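Local coordinates for protein lipoxygenase (Cyanothece sp., PDB 5EK8) that probably adds molecular oxygen to polyunsaturated fatty acids as a 9R-lipoxygenase, using a non-haem iron centre, at residues V406-G411 / L419-F424; D280-D285 / F424-T429; F413-P418 / P608-N613. All blocks are in the same frame, centred on the assembly; numbering follows the deposited sequence.

In the fold
All three contacts surround a sodium site, to which contact 1 gives a carbonyl of L419, contact 2 the carboxylate of D285 and contact 3 the carbonyls of V414 and G417. Contacts 1 and 2 share helix 421-432 and F424; contact 1 holds the start of that helix against the loop before helix 412-415, contact 2 its next turn against a loop joining two strands. Both are partly buried, and contact 1 runs from an exposed proline to buried apolar groups facing the iron-binding helix. Contact 3 is more buried and joins helix 608-623 to the region. Contact 1 is apolar and aromatic, contact 2 mixes a Met-aromatic contact with a glutamine hydrogen bond, and contact 3 is polar.

Contact 1. Residues V406-G411 / L419-F424; sequences VEPNLG and LTYPGF. With NA (sodium ion), chain C.
V406 and P408 on the loop of 406-411 meet two aromatic residues, Y421 and F424, at the start of helix 421-432. L419, which leads into that helix, touches nothing on the loop, but its carbonyl oxygen, L419 O, binds the sodium ion at 2.7 Å; V414, G417 and D285 complete the site. T420 then takes the N-cap position. A threonine suits it, because its short hydroxyl side chain can fold back on the first turn: T420 OG1 accepts from G423 N at 3.3 Å, and it also hydrogen-bonds to E283 OE1.

Y421 makes the broader contact. Its CG lies anti to the backbone N (chi1 170°), which carries the ring out to the loop, where P408 lies over one face. The pyrrolidine is a good partner for a ring face, being compact, apolar and rich in C-H groups. P408 CA is 4.2 Å from the centroid of the Y421 ring, an off-centre CH-pi contact 30° off the normal. P408 CB is 4.3 Å from Y421 CG. Nearby, V406 O comes obliquely to the same ring, 3.2 Å from Y421 CE1.

One turn on, F424 also extends toward the loop, and its CE2 meets V406 CG1 at 3.4 Å, the two side chains crossing at about a right angle. A compact branched valine fits here, since this end is buried and Y360 of helix 337-377 packs on it, while F424 itself touches F352 and A356 of that helix.

The side chains of F424 and H359, an iron ligand, are about 8 Å apart. The arrangement is thus a threonine-capped helix start packed in the layer next to the long iron-binding helix of the lipoxygenase catalytic domain, with the sodium site at its foot.

Contact 2. Residues D280-D285 / F424-T429; sequences DNYEKD and FLQMCT. With NA (sodium ion), chain C.
M427 lies over one face of the Y282 ring, with M427 CG 3.9 Å from the ring centroid and 18° off its normal, while SD stands farther above the face at 4.9 Å from the centroid, a Met-aromatic contact. An unbranched methionine suits the place: its CG methylene lies against the ring while the sulfur and methyl lead away from it toward helix 337-377. The opposite face of Y282 is taken by CB of N281, and CG of Q426 sits at the ring's edge, in its plane.

Q426 reaches across fully extended, CG anti to the backbone N (chi1 -179°), and so brings its amide to the loop backbone. There Q426 NE2 donates to N281 O at 2.9 Å, from above the carbonyl plane and with a rather bent N-H...O angle of 139°. The same NE2 also hydrogen-bonds to E430 OE2, so both amide hydrogens probably have partners. Y282 OH hydrogen-bonds to I505 N and lies 3.3 Å from a water that donates to M427 O.

The loop of 280-285, between strands 272-277 and 291-300, is thereby held against helix 421-432, whose M427 also packs on F352 and I357 of helix 337-377.

Contact 3. Residues F413-P418 / P608-N613; sequences FVTNGP and PIEATN. With NA (sodium ion), chain C.
N416 and E610 pack side by side where segment 413-418 meets the first turns of helix 608-623, in the helical catalytic domain of the lipoxygenase fold. This is the tight, buried part. The two side chains run past each other in opposite directions, their amide and carboxylate planes 66° apart, so that N416 ND2 donates to E610 O at 3.2 Å while N416 OD1 rests on E610 CG. The bond is bent, 135° at the hydrogen, and tilted 26° from the carbonyl plane. Asparagine suits the place, since its short amide can reach a helix carbonyl. Replacing N416 with an alanine would probably leave E610 O without this side-chain donor and open a gap beside CB and CG of the glutamate.

Beyond CG the E610 chain is extended, and its OE1 hydrogen-bonds to H288 NE2. H288 also hydrogen-bonds to D285 and, set between two carboxylates, is probably protonated, offsetting part of their charge. T415 forms the looser, partly exposed side: its CG2 stays 4.1 Å from E610 OE1, and T415 O, 3.4 Å from E610 OE1, is another acceptor, so no hydrogen bond forms. V414 O and G417 O of this segment bind the sodium ion at 2.5 and 2.6 Å.

Contact 1. Residues V406-G411 / L419-F424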
loop_
_atom_site.group_PDB
_atom_site.type_symbol
_atom_site.label_atom_id
_atom_site.label_comp_id
_atom_site.label_asym_id
_atom_site.label_seq_id
_atom_site.Cartn_x
_atom_site.Cartn_y
_atom_site.Cartn_z
ATOM N N VAL A 406 -9.888 5.710 5.517
ATOM C CA VAL A 406 -9.668 5.603 6.957
ATOM C C VAL A 406 -9.818 6.931 7.708
ATOM O O VAL A 406 -9.324 7.083 8.828
ATOM C CB VAL A 406 -8.273 5.015 7.247
ATOM C CG1 VAL A 406 -8.115 3.682 6.538
ATOM C CG2 VAL A 406 -7.178 5.977 6.806
ATOM N N GLU A 407 -10.507 7.888 7.092
ATOM C CA GLU A 407 -10.852 9.139 7.764
ATOM C C GLU A 407 -11.836 8.854 8.901
ATOM O O GLU A 407 -12.839 8.168 8.698
ATOM C CB GLU A 407 -11.436 10.149 6.761
ATOM C CG GLU A 407 -12.579 11.020 7.289
ATOM C CD GLU A 407 -12.112 12.186 8.145
ATOM O OE1 GLU A 407 -10.917 12.547 8.066
ATOM O OE2 GLU A 407 -12.943 12.740 8.900
ATOM N N PRO A 408 -11.539 9.375 10.105
ATOM C CA PRO A 408 -12.270 9.162 11.362
ATOM C C PRO A 408 -13.801 9.115 11.254
ATOM O O PRO A 408 -14.430 8.449 12.077
ATOM C CB PRO A 408 -11.838 10.363 12.204
ATOM C CG PRO A 408 -10.430 10.599 11.781
ATOM C CD PRO A 408 -10.360 10.239 10.309
ATOM N N ASN A 409 -14.388 9.792 10.270
ATOM C CA ASN A 409 -15.846 9.863 10.187
ATOM C C ASN A 409 -16.439 9.689 8.789
ATOM O O ASN A 409 -17.657 9.589 8.645
ATOM C CB ASN A 409 -16.331 11.196 10.762
ATOM C CG ASN A 409 -16.204 11.259 12.269
ATOM O OD1 ASN A 409 -15.251 11.830 12.799
ATOM N ND2 ASN A 409 -17.165 10.666 12.969
ATOM N N LEU A 410 -15.596 9.649 7.761
ATOM C CA LEU A 410 -16.098 9.624 6.387
ATOM C C LEU A 410 -15.508 8.499 5.534
ATOM O O LEU A 410 -16.030 8.193 4.460
ATOM C CB LEU A 410 -15.833 10.974 5.714
ATOM C CG LEU A 410 -16.732 12.128 6.170
ATOM C CD1 LEU A 410 -15.943 13.425 6.279
ATOM C CD2 LEU A 410 -17.914 12.294 5.223
ATOM N N GLY A 411 -14.425 7.890 6.014
ATOM C CA GLY A 411 -13.761 6.812 5.296
ATOM C C GLY A 411 -14.595 5.548 5.203
ATOM O O GLY A 411 -15.323 5.209 6.135
ATOM N N LEU A 419 -16.908 -1.281 13.282
ATOM C CA LEU A 419 -16.145 -0.687 14.366
ATOM C C LEU A 419 -16.132 0.827 14.289
ATOM O O LEU A 419 -16.446 1.414 13.256
ATOM C CB LEU A 419 -14.711 -1.215 14.354
ATOM C CG LEU A 419 -14.597 -2.732 14.510
ATOM C CD1 LEU A 419 -13.134 -3.153 14.590
ATOM C CD2 LEU A 419 -15.381 -3.205 15.729
ATOM N N THR A 420 -15.765 1.451 15.401
ATOM C CA THR A 420 -15.469 2.873 15.418
ATOM C C THR A 420 -14.111 3.081 14.754
ATOM O O THR A 420 -13.426 2.113 14.415
ATOM C CB THR A 420 -15.450 3.435 16.851
ATOM O OG1 THR A 420 -14.321 2.908 17.557
ATOM C CG2 THR A 420 -16.726 3.062 17.589
ATOM N N TYR A 421 -13.722 4.333 14.548
ATOM C CA TYR A 421 -12.385 4.594 14.030
ATOM C C TYR A 421 -11.300 4.077 14.993
ATOM O O TYR A 421 -10.340 3.448 14.542
ATOM C CB TYR A 421 -12.177 6.083 13.741
ATOM C CG TYR A 421 -10.737 6.414 13.431
ATOM C CD1 TYR A 421 -10.172 6.065 12.204
ATOM C CD2 TYR A 421 -9.934 7.064 14.369
ATOM C CE1 TYR A 421 -8.850 6.362 11.916
ATOM C CE2 TYR A 421 -8.608 7.365 14.094
ATOM C CZ TYR A 421 -8.072 7.009 12.865
ATOM O OH TYR A 421 -6.756 7.301 12.579
ATOM N N PRO A 422 -11.442 4.330 16.313
ATOM C CA PRO A 422 -10.457 3.724 17.221
ATOM C C PRO A 422 -10.339 2.200 17.100
ATOM O O PRO A 422 -9.234 1.679 17.232
ATOM C CB PRO A 422 -10.978 4.114 18.606
ATOM C CG PRO A 422 -11.650 5.414 18.382
ATOM C CD PRO A 422 -12.290 5.312 17.021
ATOM N N GLY A 423 -11.445 1.507 16.837
ATOM C CA GLY A 423 -11.417 0.062 16.684
ATOM C C GLY A 423 -10.620 -0.379 15.469
ATOM O O GLY A 423 -9.698 -1.199 15.566
ATOM N N PHE A 424 -10.989 0.170 14.318
ATOM C CA PHE A 424 -10.308 -0.113 13.061
ATOM C C PHE A 424 -8.807 0.183 13.160
ATOM O O PHE A 424 -7.943 -0.639 12.780
ATOM C CB PHE A 424 -10.940 0.708 11.931
ATOM C CG PHE A 424 -10.172 0.650 10.648
ATOM C CD1 PHE A 424 -10.366 -0.393 9.760
ATOM C CD2 PHE A 424 -9.235 1.625 10.343
ATOM C CE1 PHE A 424 -9.648 -0.458 8.590
ATOM C CE2 PHE A 424 -8.515 1.562 9.182
ATOM C CZ PHE A 424 -8.720 0.522 8.299
HETATM NA NA NA C . -18.488 2.316 11.735
#

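Contact 2. Residues D280-D285 / F424-T429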
loop_
_atom_site.group_PDB
_atom_site.type_symbol
_atom_site.label_atom_id
_atom_site.label_comp_id
_atom_site.label_asym_id
_atom_site.label_seq_id
_atom_site.Cartn_x
_atom_site.Cartn_y
_atom_site.Cartn_z
ATOM N N ASP A 280 -13.721 -9.148 20.360
ATOM C CA ASP A 280 -13.840 -8.764 21.769
ATOM C C ASP A 280 -12.926 -7.592 22.135
ATOM O O ASP A 280 -13.195 -6.851 23.085
ATOM C CB ASP A 280 -13.536 -9.955 22.677
ATOM C CG ASP A 280 -14.531 -11.082 22.511
ATOM O OD1 ASP A 280 -14.176 -12.242 22.806
ATOM O OD2 ASP A 280 -15.668 -10.808 22.076
ATOM N N ASN A 281 -11.861 -7.424 21.356
ATOM C CA ASN A 281 -10.861 -6.386 21.587
ATOM C C ASN A 281 -11.253 -4.984 21.108
ATOM O O ASN A 281 -10.568 -4.008 21.411
ATOM C CB ASN A 281 -9.557 -6.784 20.900
ATOM C CG ASN A 281 -8.384 -6.798 21.841
ATOM O OD1 ASN A 281 -8.530 -7.048 23.039
ATOM N ND2 ASN A 281 -7.203 -6.526 21.305
ATOM N N TYR A 282 -12.344 -4.883 20.355
ATOM C CA TYR A 282 -12.613 -3.661 19.596
ATOM C C TYR A 282 -13.951 -2.996 19.895
ATOM O O TYR A 282 -14.917 -3.645 20.303
ATOM C CB TYR A 282 -12.508 -3.968 18.104
ATOM C CG TYR A 282 -11.265 -4.761 17.791
ATOM C CD1 TYR A 282 -10.010 -4.172 17.869
ATOM C CD2 TYR A 282 -11.338 -6.106 17.448
ATOM C CE1 TYR A 282 -8.860 -4.890 17.603
ATOM C CE2 TYR A 282 -10.189 -6.837 17.172
ATOM C CZ TYR A 282 -8.952 -6.222 17.256
ATOM O OH TYR A 282 -7.807 -6.936 16.988
ATOM N N GLU A 283 -13.983 -1.683 19.698
ATOM C CA GLU A 283 -15.178 -0.892 19.945
ATOM C C GLU A 283 -16.156 -0.958 18.770
ATOM O O GLU A 283 -15.830 -0.561 17.650
ATOM C CB GLU A 283 -14.795 0.560 20.232
ATOM C CG GLU A 283 -15.932 1.403 20.764
ATOM C CD GLU A 283 -15.575 2.872 20.855
ATOM O OE1 GLU A 283 -14.508 3.260 20.332
ATOM O OE2 GLU A 283 -16.363 3.639 21.448
ATOM N N LYS A 284 -17.353 -1.470 19.035
ATOM C CA LYS A 284 -18.415 -1.524 18.040
ATOM C C LYS A 284 -19.034 -0.144 17.884
ATOM O O LYS A 284 -19.168 0.584 18.869
ATOM C CB LYS A 284 -19.487 -2.543 18.445
ATOM C CG LYS A 284 -20.498 -2.840 17.356
ATOM C CD LYS A 284 -21.441 -3.967 17.742
ATOM C CE LYS A 284 -22.438 -3.522 18.790
ATOM N NZ LYS A 284 -23.276 -2.390 18.328
ATOM N N ASP A 285 -19.409 0.220 16.656
ATOM C CA ASP A 285 -20.163 1.454 16.448
ATOM C C ASP A 285 -21.616 1.198 16.822
ATOM O O ASP A 285 -21.985 0.073 17.154
ATOM C CB ASP A 285 -20.031 1.983 15.002
ATOM C CG ASP A 285 -20.661 1.060 13.946
ATOM O OD1 ASP A 285 -19.934 0.660 13.011
ATOM O OD2 ASP A 285 -21.876 0.771 14.011
ATOM N N PHE A 424 -10.989 0.170 14.318
ATOM C CA PHE A 424 -10.308 -0.113 13.061
ATOM C C PHE A 424 -8.807 0.183 13.160
ATOM O O PHE A 424 -7.943 -0.639 12.780
ATOM C CB PHE A 424 -10.940 0.708 11.931
ATOM C CG PHE A 424 -10.172 0.650 10.648
ATOM C CD1 PHE A 424 -10.366 -0.393 9.760
ATOM C CD2 PHE A 424 -9.235 1.625 10.343
ATOM C CE1 PHE A 424 -9.648 -0.458 8.590
ATOM C CE2 PHE A 424 -8.515 1.562 9.182
ATOM C CZ PHE A 424 -8.720 0.522 8.299
ATOM N N LEU A 425 -8.512 1.374 13.673
ATOM C CA LEU A 425 -7.139 1.788 13.918
ATOM C C LEU A 425 -6.427 0.768 14.789
ATOM O O LEU A 425 -5.300 0.377 14.503
ATOM C CB LEU A 425 -7.092 3.159 14.587
ATOM C CG LEU A 425 -5.679 3.712 14.758
ATOM C CD1 LEU A 425 -5.038 3.929 13.392
ATOM C CD2 LEU A 425 -5.703 5.001 15.587
ATOM N N GLN A 426 -7.103 0.323 15.841
ATOM C CA GLN A 426 -6.499 -0.626 16.763
ATOM C C GLN A 426 -6.156 -1.938 16.066
ATOM O O GLN A 426 -5.116 -2.530 16.350
ATOM C CB GLN A 426 -7.414 -0.889 17.949
ATOM C CG GLN A 426 -6.833 -1.850 18.962
ATOM C CD GLN A 426 -7.796 -2.115 20.087
ATOM O OE1 GLN A 426 -8.408 -1.188 20.619
ATOM N NE2 GLN A 426 -7.958 -3.384 20.446
ATOM N N MET A 427 -7.018 -2.384 15.151
ATOM C CA MET A 427 -6.696 -3.566 14.350
ATOM C C MET A 427 -5.382 -3.327 13.624
ATOM O O MET A 427 -4.453 -4.167 13.653
ATOM C CB MET A 427 -7.798 -3.882 13.336
ATOM C CG MET A 427 -9.128 -4.309 13.934
ATOM S SD MET A 427 -10.360 -4.676 12.662
ATOM C CE MET A 427 -9.660 -6.150 11.923
ATOM N N CYS A 428 -5.302 -2.156 12.999
ATOM C CA CYS A 428 -4.137 -1.831 12.184
ATOM C C CYS A 428 -2.839 -1.793 12.980
ATOM O O CYS A 428 -1.872 -2.474 12.629
ATOM C CB CYS A 428 -4.354 -0.499 11.478
ATOM S SG CYS A 428 -5.663 -0.567 10.246
ATOM N N THR A 429 -2.823 -0.996 14.045
ATOM C CA THR A 429 -1.649 -0.869 14.906
ATOM C C THR A 429 -1.254 -2.219 15.495
ATOM O O THR A 429 -0.063 -2.564 15.529
ATOM C CB THR A 429 -1.880 0.141 16.059
ATOM O OG1 THR A 429 -3.028 -0.242 16.828
ATOM C CG2 THR A 429 -2.080 1.545 15.513
HETATM NA NA NA C . -18.488 2.316 11.735
HETATM O O HOH W 1 -5.467 -6.796 14.697
#

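Contact 3. Residues F413-P418 / P608-N613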
loop_
_atom_site.group_PDB
_atom_site.type_symbol
_atom_site.label_atom_id
_atom_site.label_comp_id
_atom_site.label_asym_id
_atom_site.label_seq_id
_atom_site.Cartn_x
_atom_site.Cartn_y
_atom_site.Cartn_z
ATOM N N PHE A 413 -13.916 2.213 5.186
ATOM C CA PHE A 413 -13.658 1.089 6.084
ATOM C C PHE A 413 -14.161 1.371 7.501
ATOM O O PHE A 413 -14.603 0.464 8.202
ATOM C CB PHE A 413 -12.163 0.753 6.112
ATOM C CG PHE A 413 -11.616 0.300 4.788
ATOM C CD1 PHE A 413 -12.461 -0.139 3.784
ATOM C CD2 PHE A 413 -10.251 0.311 4.550
ATOM C CE1 PHE A 413 -11.956 -0.556 2.565
ATOM C CE2 PHE A 413 -9.738 -0.106 3.334
ATOM C CZ PHE A 413 -10.592 -0.540 2.341
ATOM N N VAL A 414 -14.098 2.633 7.914
ATOM C CA VAL A 414 -14.634 3.040 9.208
ATOM C C VAL A 414 -16.159 3.086 9.183
ATOM O O VAL A 414 -16.823 2.377 9.941
ATOM C CB VAL A 414 -14.097 4.422 9.629
ATOM C CG1 VAL A 414 -14.777 4.893 10.908
ATOM C CG2 VAL A 414 -12.578 4.382 9.793
ATOM N N THR A 415 -16.696 3.928 8.303
ATOM C CA THR A 415 -18.138 4.128 8.147
ATOM C C THR A 415 -18.907 2.826 7.943
ATOM O O THR A 415 -19.845 2.529 8.681
ATOM C CB THR A 415 -18.439 5.068 6.951
ATOM O OG1 THR A 415 -18.032 6.404 7.271
ATOM C CG2 THR A 415 -19.925 5.069 6.621
ATOM N N ASN A 416 -18.504 2.059 6.936
ATOM C CA ASN A 416 -19.202 0.833 6.565
ATOM C C ASN A 416 -18.809 -0.352 7.442
ATOM O O ASN A 416 -19.543 -1.334 7.528
ATOM C CB ASN A 416 -18.938 0.492 5.091
ATOM C CG ASN A 416 -19.738 1.357 4.127
ATOM O OD1 ASN A 416 -20.419 2.299 4.522
ATOM N ND2 ASN A 416 -19.643 1.038 2.850
ATOM N N GLY A 417 -17.644 -0.258 8.081
ATOM C CA GLY A 417 -17.197 -1.273 9.017
ATOM C C GLY A 417 -17.950 -1.188 10.334
ATOM O O GLY A 417 -18.429 -0.112 10.715
ATOM N N PRO A 418 -18.047 -2.324 11.047
ATOM C CA PRO A 418 -18.803 -2.449 12.301
ATOM C C PRO A 418 -18.117 -1.782 13.494
ATOM O O PRO A 418 -18.680 -1.727 14.590
ATOM C CB PRO A 418 -18.873 -3.960 12.506
ATOM C CG PRO A 418 -17.605 -4.452 11.894
ATOM C CD PRO A 418 -17.355 -3.579 10.699
ATOM N N PRO A 608 -29.081 2.456 2.004
ATOM C CA PRO A 608 -28.810 2.856 0.615
ATOM C C PRO A 608 -27.475 3.573 0.389
ATOM O O PRO A 608 -26.738 3.208 -0.531
ATOM C CB PRO A 608 -29.978 3.792 0.302
ATOM C CG PRO A 608 -31.101 3.234 1.094
ATOM C CD PRO A 608 -30.492 2.691 2.366
ATOM N N ILE A 609 -27.160 4.559 1.224
ATOM C CA ILE A 609 -25.961 5.367 1.022
ATOM C C ILE A 609 -24.677 4.558 1.307
ATOM O O ILE A 609 -23.666 4.675 0.586
ATOM C CB ILE A 609 -26.033 6.651 1.878
ATOM C CG1 ILE A 609 -24.843 7.565 1.600
ATOM C CG2 ILE A 609 -26.171 6.325 3.342
ATOM C CD1 ILE A 609 -25.187 9.038 1.751
ATOM N N GLU A 610 -24.736 3.693 2.314
ATOM C CA GLU A 610 -23.631 2.783 2.592
ATOM C C GLU A 610 -23.455 1.774 1.464
ATOM O O GLU A 610 -22.332 1.432 1.095
ATOM C CB GLU A 610 -23.845 2.044 3.909
ATOM C CG GLU A 610 -23.545 2.866 5.148
ATOM C CD GLU A 610 -23.551 2.028 6.413
ATOM O OE1 GLU A 610 -22.949 2.463 7.417
ATOM O OE2 GLU A 610 -24.160 0.936 6.398
ATOM N N ALA A 611 -24.574 1.298 0.925
ATOM C CA ALA A 611 -24.559 0.305 -0.146
ATOM C C ALA A 611 -23.924 0.863 -1.417
ATOM O O ALA A 611 -22.973 0.288 -1.985
ATOM C CB ALA A 611 -25.968 -0.175 -0.431
ATOM N N THR A 612 -24.457 1.996 -1.857
ATOM C CA THR A 612 -23.957 2.619 -3.065
ATOM C C THR A 612 -22.492 2.997 -2.894
ATOM O O THR A 612 -21.704 2.811 -3.816
ATOM C CB THR A 612 -24.784 3.861 -3.473
ATOM O OG1 THR A 612 -24.230 4.431 -4.666
ATOM C CG2 THR A 612 -24.813 4.908 -2.375
ATOM N N ASN A 613 -22.115 3.489 -1.716
ATOM C CA ASN A 613 -20.713 3.828 -1.498
ATOM C C ASN A 613 -19.816 2.591 -1.513
ATOM O O ASN A 613 -18.695 2.641 -2.024
ATOM C CB ASN A 613 -20.544 4.599 -0.192
ATOM C CG ASN A 613 -20.906 6.061 -0.340
ATOM O OD1 ASN A 613 -20.069 6.886 -0.710
ATOM N ND2 ASN A 613 -22.165 6.389 -0.075
HETATM NA NA NA C . -18.488 2.316 11.735
#